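Local coordinates for protein ectonucleoside triphosphate diphosphohydrolase 4 (Homo sapiens, PDB 6WG5) that belongs to the GDA1/CD39 family of nucleoside phosphatases, whose fold is related to that of actin-like ATPases, at residues H122-R136 / D159-G172. Residues are numbered along the deposited sequence; the frame is centred on the assembly and turned at random.
Sequences HKETPLYILCTAGMR and DFLFSDSHAEVISG
Ile129 and Cys131 of strand 127-131 pair in parallel with Ala167 and Val169 of strand 167-169. Four backbone hydrogen bonds run from Ile129 N to His166 O through to Ile170 N on Cys131 O. Upstream, Leu161 forms a single bridge with Pro126, and the chain loops out through 162-166, with a 3-10 turn at 164-166, before strand 167-169 begins. The His166 side chain spans the interruption: its ND1 donates to Leu127 O at 3.1 Å, the oxygen lying in the plane of the imidazole although the donor stands above the carbonyl plane. The same ring runs nearly parallel to that of Tyr128 (planes at 8°) but is slid aside, with Tyr128 CE1 over one face.

Packing is close on the side facing helix 140-157. There Leu127, its CG trans to the backbone N (chi1 168°), lays CD2 off-centre over the Phe162 ring, 3.8 Å from Phe162 CD2, and the Ile129 side chain crosses Phe162 at about a right angle, its CD1 3.8 Å from Phe162 CZ. Ile154 of that helix touches both Ile129 and Phe162. Farther out, Phe160 directs its edge at the face of His122, with CE1 3.6 Å from His122 CG; His122 NE2 bonds to Val117 O.

The corner of Lys123, Glu124, Asp159 and Leu161 is exposed and looser, Asp159 turning to a salt bridge with Arg119. At the other end, Arg136 is partly exposed but held: bent at chi3 (-100°), it donates NE to Ile170 O at 3.0 Å, with a weak second bond from NH2. Its guanidinium is sandwiched between Gly172 N and Ala133 N, while NH2 also salt-bridges Glu175. With helix 140-157 linking neighbouring parallel strands, the arrangement is a beta-alpha-beta crossover at the sheet margin, consistent with the actin-like ATPase fold of the GDA1/CD39 family.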
loop_
_atom_site.group_PDB
_atom_site.type_symbol
_atom_site.label_atom_id
_atom_site.label_comp_id
_atom_site.label_asym_id
_atom_site.label_seq_id
_atom_site.Cartn_x
_atom_site.Cartn_y
_atom_site.Cartn_z
ATOM N N HIS A 122 23.189 19.533 -6.388
ATOM C CA HIS A 122 23.525 18.206 -5.876
ATOM C C HIS A 122 23.943 18.272 -4.412
ATOM O O HIS A 122 23.500 17.461 -3.591
ATOM C CB HIS A 122 24.638 17.584 -6.721
ATOM C CG HIS A 122 24.217 17.231 -8.113
ATOM N ND1 HIS A 122 24.999 16.472 -8.958
ATOM C CD2 HIS A 122 23.094 17.530 -8.809
ATOM C CE1 HIS A 122 24.377 16.320 -10.113
ATOM N NE2 HIS A 122 23.220 16.952 -10.049
ATOM N N LYS A 123 24.803 19.233 -4.068
ATOM C CA LYS A 123 25.297 19.328 -2.698
ATOM C C LYS A 123 24.161 19.520 -1.701
ATOM O O LYS A 123 24.277 19.101 -0.544
ATOM C CB LYS A 123 26.307 20.473 -2.583
ATOM C CG LYS A 123 25.747 21.846 -2.935
ATOM C CD LYS A 123 26.784 22.943 -2.719
ATOM C CE LYS A 123 27.765 23.036 -3.879
ATOM N NZ LYS A 123 27.395 24.111 -4.844
ATOM N N GLU A 124 23.063 20.140 -2.126
ATOM C CA GLU A 124 21.925 20.411 -1.257
ATOM C C GLU A 124 20.773 19.437 -1.468
ATOM O O GLU A 124 19.705 19.623 -0.876
ATOM C CB GLU A 124 21.436 21.844 -1.473
ATOM C CG GLU A 124 22.282 22.890 -0.775
ATOM C CD GLU A 124 21.903 24.302 -1.173
ATOM O OE1 GLU A 124 20.936 24.462 -1.947
ATOM O OE2 GLU A 124 22.574 25.251 -0.712
ATOM N N THR A 125 20.964 18.404 -2.288
ATOM C CA THR A 125 19.899 17.464 -2.603
ATOM C C THR A 125 20.100 16.179 -1.817
ATOM O O THR A 125 21.135 15.520 -1.994
ATOM C CB THR A 125 19.882 17.167 -4.099
ATOM O OG1 THR A 125 19.569 18.368 -4.818
ATOM C CG2 THR A 125 18.850 16.092 -4.435
ATOM N N PRO A 126 19.167 15.777 -0.957
ATOM C CA PRO A 126 19.332 14.513 -0.235
ATOM C C PRO A 126 19.011 13.306 -1.100
ATOM O O PRO A 126 18.162 13.351 -1.993
ATOM C CB PRO A 126 18.334 14.639 0.924
ATOM C CG PRO A 126 17.267 15.522 0.389
ATOM C CD PRO A 126 17.965 16.507 -0.511
ATOM N N LEU A 127 19.713 12.213 -0.815
ATOM C CA LEU A 127 19.478 10.924 -1.451
ATOM C C LEU A 127 19.084 9.919 -0.379
ATOM O O LEU A 127 19.796 9.760 0.617
ATOM C CB LEU A 127 20.724 10.444 -2.203
ATOM C CG LEU A 127 20.739 8.989 -2.686
ATOM C CD1 LEU A 127 19.685 8.745 -3.755
ATOM C CD2 LEU A 127 22.123 8.624 -3.199
ATOM N N TYR A 128 17.951 9.251 -0.581
ATOM C CA TYR A 128 17.468 8.224 0.333
ATOM C C TYR A 128 17.316 6.914 -0.425
ATOM O O TYR A 128 16.665 6.870 -1.474
ATOM C CB TYR A 128 16.136 8.630 0.970
ATOM C CG TYR A 128 16.215 9.896 1.794
ATOM C CD1 TYR A 128 16.794 9.888 3.056
ATOM C CD2 TYR A 128 15.710 11.097 1.312
ATOM C CE1 TYR A 128 16.872 11.041 3.816
ATOM C CE2 TYR A 128 15.783 12.256 2.064
ATOM C CZ TYR A 128 16.365 12.223 3.317
ATOM O OH TYR A 128 16.444 13.370 4.076
ATOM N N ILE A 129 17.926 5.856 0.101
ATOM C CA ILE A 129 17.834 4.517 -0.471
ATOM C C ILE A 129 17.150 3.638 0.566
ATOM O O ILE A 129 17.740 3.318 1.606
ATOM C CB ILE A 129 19.210 3.956 -0.858
ATOM C CG1 ILE A 129 19.864 4.861 -1.908
ATOM C CG2 ILE A 129 19.074 2.526 -1.381
ATOM C CD1 ILE A 129 21.269 4.451 -2.299
ATOM N N LEU A 130 15.910 3.247 0.285
ATOM C CA LEU A 130 15.079 2.508 1.227
ATOM C C LEU A 130 14.705 1.170 0.607
ATOM O O LEU A 130 14.078 1.127 -0.457
ATOM C CB LEU A 130 13.831 3.316 1.586
ATOM C CG LEU A 130 14.113 4.768 1.980
ATOM C CD1 LEU A 130 12.814 5.528 2.187
ATOM C CD2 LEU A 130 14.981 4.835 3.230
ATOM N N CYS A 131 15.088 0.083 1.273
ATOM C CA CYS A 131 14.894 -1.268 0.768
ATOM C C CYS A 131 13.753 -1.943 1.514
ATOM O O CYS A 131 13.571 -1.724 2.715
ATOM C CB CYS A 131 16.176 -2.091 0.919
ATOM S SG CYS A 131 17.685 -1.172 0.532
ATOM N N THR A 132 12.995 -2.775 0.799
ATOM C CA THR A 132 11.797 -3.385 1.364
ATOM C C THR A 132 11.978 -4.885 1.589
ATOM O O THR A 132 12.850 -5.296 2.361
ATOM C CB THR A 132 10.592 -3.110 0.459
ATOM O OG1 THR A 132 10.887 -3.528 -0.879
ATOM C CG2 THR A 132 10.248 -1.628 0.465
ATOM N N ALA A 133 11.167 -5.713 0.921
ATOM C CA ALA A 133 11.089 -7.126 1.279
ATOM C C ALA A 133 12.330 -7.900 0.850
ATOM O O ALA A 133 12.705 -8.878 1.508
ATOM C CB ALA A 133 9.840 -7.752 0.660
ATOM N N GLY A 134 12.973 -7.492 -0.245
ATOM C CA GLY A 134 14.134 -8.226 -0.719
ATOM C C GLY A 134 15.241 -8.302 0.314
ATOM O O GLY A 134 15.884 -9.342 0.476
ATOM N N MET A 135 15.480 -7.202 1.027
ATOM C CA MET A 135 16.542 -7.141 2.022
ATOM C C MET A 135 16.083 -7.556 3.412
ATOM O O MET A 135 16.929 -7.862 4.262
ATOM C CB MET A 135 17.110 -5.721 2.090
ATOM C CG MET A 135 17.905 -5.312 0.861
ATOM S SD MET A 135 19.638 -5.797 0.962
ATOM C CE MET A 135 20.226 -4.698 2.253
ATOM N N ARG A 136 14.773 -7.577 3.662
ATOM C CA ARG A 136 14.273 -7.903 4.994
ATOM C C ARG A 136 14.562 -9.354 5.357
ATOM O O ARG A 136 14.846 -9.663 6.521
ATOM C CB ARG A 136 12.773 -7.627 5.066
ATOM C CG ARG A 136 12.376 -6.566 6.075
ATOM C CD ARG A 136 10.898 -6.244 5.945
ATOM N NE ARG A 136 10.667 -5.015 5.189
ATOM C CZ ARG A 136 9.601 -4.785 4.428
ATOM N NH1 ARG A 136 8.656 -5.707 4.288
ATOM N NH2 ARG A 136 9.485 -3.629 3.789
ATOM N N ASP A 159 27.707 14.008 -5.197
ATOM C CA ASP A 159 27.732 15.099 -4.230
ATOM C C ASP A 159 26.443 15.209 -3.424
ATOM O O ASP A 159 26.269 16.184 -2.686
ATOM C CB ASP A 159 28.009 16.426 -4.943
ATOM C CG ASP A 159 29.419 16.508 -5.500
ATOM O OD1 ASP A 159 30.335 15.900 -4.903
ATOM O OD2 ASP A 159 29.611 17.183 -6.533
ATOM N N PHE A 160 25.541 14.239 -3.541
ATOM C CA PHE A 160 24.288 14.287 -2.802
ATOM C C PHE A 160 24.536 14.150 -1.303
ATOM O O PHE A 160 25.504 13.524 -0.863
ATOM C CB PHE A 160 23.354 13.171 -3.272
ATOM C CG PHE A 160 23.074 13.193 -4.746
ATOM C CD1 PHE A 160 22.742 14.376 -5.386
ATOM C CD2 PHE A 160 23.148 12.031 -5.495
ATOM C CE1 PHE A 160 22.484 14.397 -6.744
ATOM C CE2 PHE A 160 22.891 12.046 -6.854
ATOM C CZ PHE A 160 22.560 13.231 -7.479
ATOM N N LEU A 161 23.646 14.750 -0.512
ATOM C CA LEU A 161 23.675 14.563 0.936
ATOM C C LEU A 161 23.343 13.111 1.247
ATOM O O LEU A 161 22.194 12.684 1.098
ATOM C CB LEU A 161 22.687 15.500 1.625
ATOM C CG LEU A 161 22.895 17.006 1.479
ATOM C CD1 LEU A 161 21.743 17.747 2.142
ATOM C CD2 LEU A 161 24.223 17.442 2.079
ATOM N N PHE A 162 24.344 12.347 1.678
ATOM C CA PHE A 162 24.179 10.917 1.907
ATOM C C PHE A 162 24.959 10.533 3.154
ATOM O O PHE A 162 26.185 10.680 3.191
ATOM C CB PHE A 162 24.657 10.116 0.691
ATOM C CG PHE A 162 24.138 8.708 0.647
ATOM C CD1 PHE A 162 25.010 7.633 0.679
ATOM C CD2 PHE A 162 22.778 8.461 0.572
ATOM C CE1 PHE A 162 24.534 6.338 0.636
ATOM C CE2 PHE A 162 22.297 7.168 0.530
ATOM C CZ PHE A 162 23.177 6.105 0.562
ATOM N N SER A 163 24.249 10.047 4.169
ATOM C CA SER A 163 24.838 9.680 5.449
ATOM C C SER A 163 24.331 8.301 5.858
ATOM O O SER A 163 23.570 7.653 5.134
ATOM C CB SER A 163 24.509 10.721 6.526
ATOM O OG SER A 163 24.979 12.005 6.152
ATOM N N ASP A 164 24.763 7.858 7.041
ATOM C CA ASP A 164 24.369 6.544 7.543
ATOM C C ASP A 164 22.852 6.394 7.569
ATOM O O ASP A 164 22.307 5.372 7.139
ATOM C CB ASP A 164 24.955 6.329 8.939
ATOM C CG ASP A 164 24.417 5.079 9.612
ATOM O OD1 ASP A 164 24.216 4.063 8.915
ATOM O OD2 ASP A 164 24.191 5.117 10.840
ATOM N N SER A 165 22.151 7.412 8.073
ATOM C CA SER A 165 20.700 7.338 8.192
ATOM C C SER A 165 19.998 7.343 6.840
ATOM O O SER A 165 18.822 6.972 6.767
ATOM C CB SER A 165 20.184 8.501 9.040
ATOM O OG SER A 165 20.708 9.736 8.587
ATOM N N HIS A 166 20.686 7.748 5.771
ATOM C CA HIS A 166 20.050 7.863 4.463
ATOM C C HIS A 166 19.895 6.520 3.762
ATOM O O HIS A 166 19.054 6.401 2.865
ATOM C CB HIS A 166 20.852 8.820 3.578
ATOM C CG HIS A 166 20.796 10.248 4.029
ATOM N ND1 HIS A 166 20.379 11.273 3.206
ATOM C CD2 HIS A 166 21.100 10.821 5.217
ATOM C CE1 HIS A 166 20.431 12.414 3.868
ATOM N NE2 HIS A 166 20.865 12.168 5.091
ATOM N N ALA A 167 20.681 5.516 4.140
ATOM C CA ALA A 167 20.562 4.166 3.602
ATOM C C ALA A 167 20.032 3.262 4.705
ATOM O O ALA A 167 20.641 3.164 5.777
ATOM C CB ALA A 167 21.907 3.659 3.083
ATOM N N GLU A 168 18.905 2.605 4.446
ATOM C CA GLU A 168 18.200 1.894 5.501
ATOM C C GLU A 168 17.284 0.845 4.890
ATOM O O GLU A 168 16.771 1.015 3.781
ATOM C CB GLU A 168 17.396 2.876 6.364
ATOM C CG GLU A 168 16.457 2.236 7.377
ATOM C CD GLU A 168 15.576 3.257 8.068
ATOM O OE1 GLU A 168 14.936 2.904 9.083
ATOM O OE2 GLU A 168 15.519 4.411 7.591
ATOM N N VAL A 169 17.090 -0.242 5.632
ATOM C CA VAL A 169 16.086 -1.252 5.319
ATOM C C VAL A 169 14.862 -0.935 6.166
ATOM O O VAL A 169 14.878 -1.117 7.389
ATOM C CB VAL A 169 16.602 -2.671 5.596
ATOM C CG1 VAL A 169 15.520 -3.703 5.294
ATOM C CG2 VAL A 169 17.854 -2.950 4.782
ATOM N N ILE A 170 13.798 -0.465 5.524
ATOM C CA ILE A 170 12.593 -0.068 6.243
ATOM C C ILE A 170 11.724 -1.293 6.494
ATOM O O ILE A 170 11.723 -2.255 5.718
ATOM C CB ILE A 170 11.826 1.021 5.467
ATOM C CG1 ILE A 170 11.336 0.487 4.116
ATOM C CG2 ILE A 170 12.713 2.248 5.271
ATOM C CD1 ILE A 170 10.383 1.425 3.396
ATOM N N SER A 171 10.979 -1.256 7.594
ATOM C CA SER A 171 10.057 -2.328 7.929
ATOM C C SER A 171 8.771 -2.198 7.118
ATOM O O SER A 171 8.468 -1.148 6.545
ATOM C CB SER A 171 9.731 -2.308 9.422
ATOM O OG SER A 171 9.134 -1.077 9.797
ATOM N N GLY A 172 8.008 -3.293 7.074
ATOM C CA GLY A 172 6.714 -3.252 6.416
ATOM C C GLY A 172 5.774 -2.245 7.045
ATOM O O GLY A 172 4.957 -1.632 6.351
#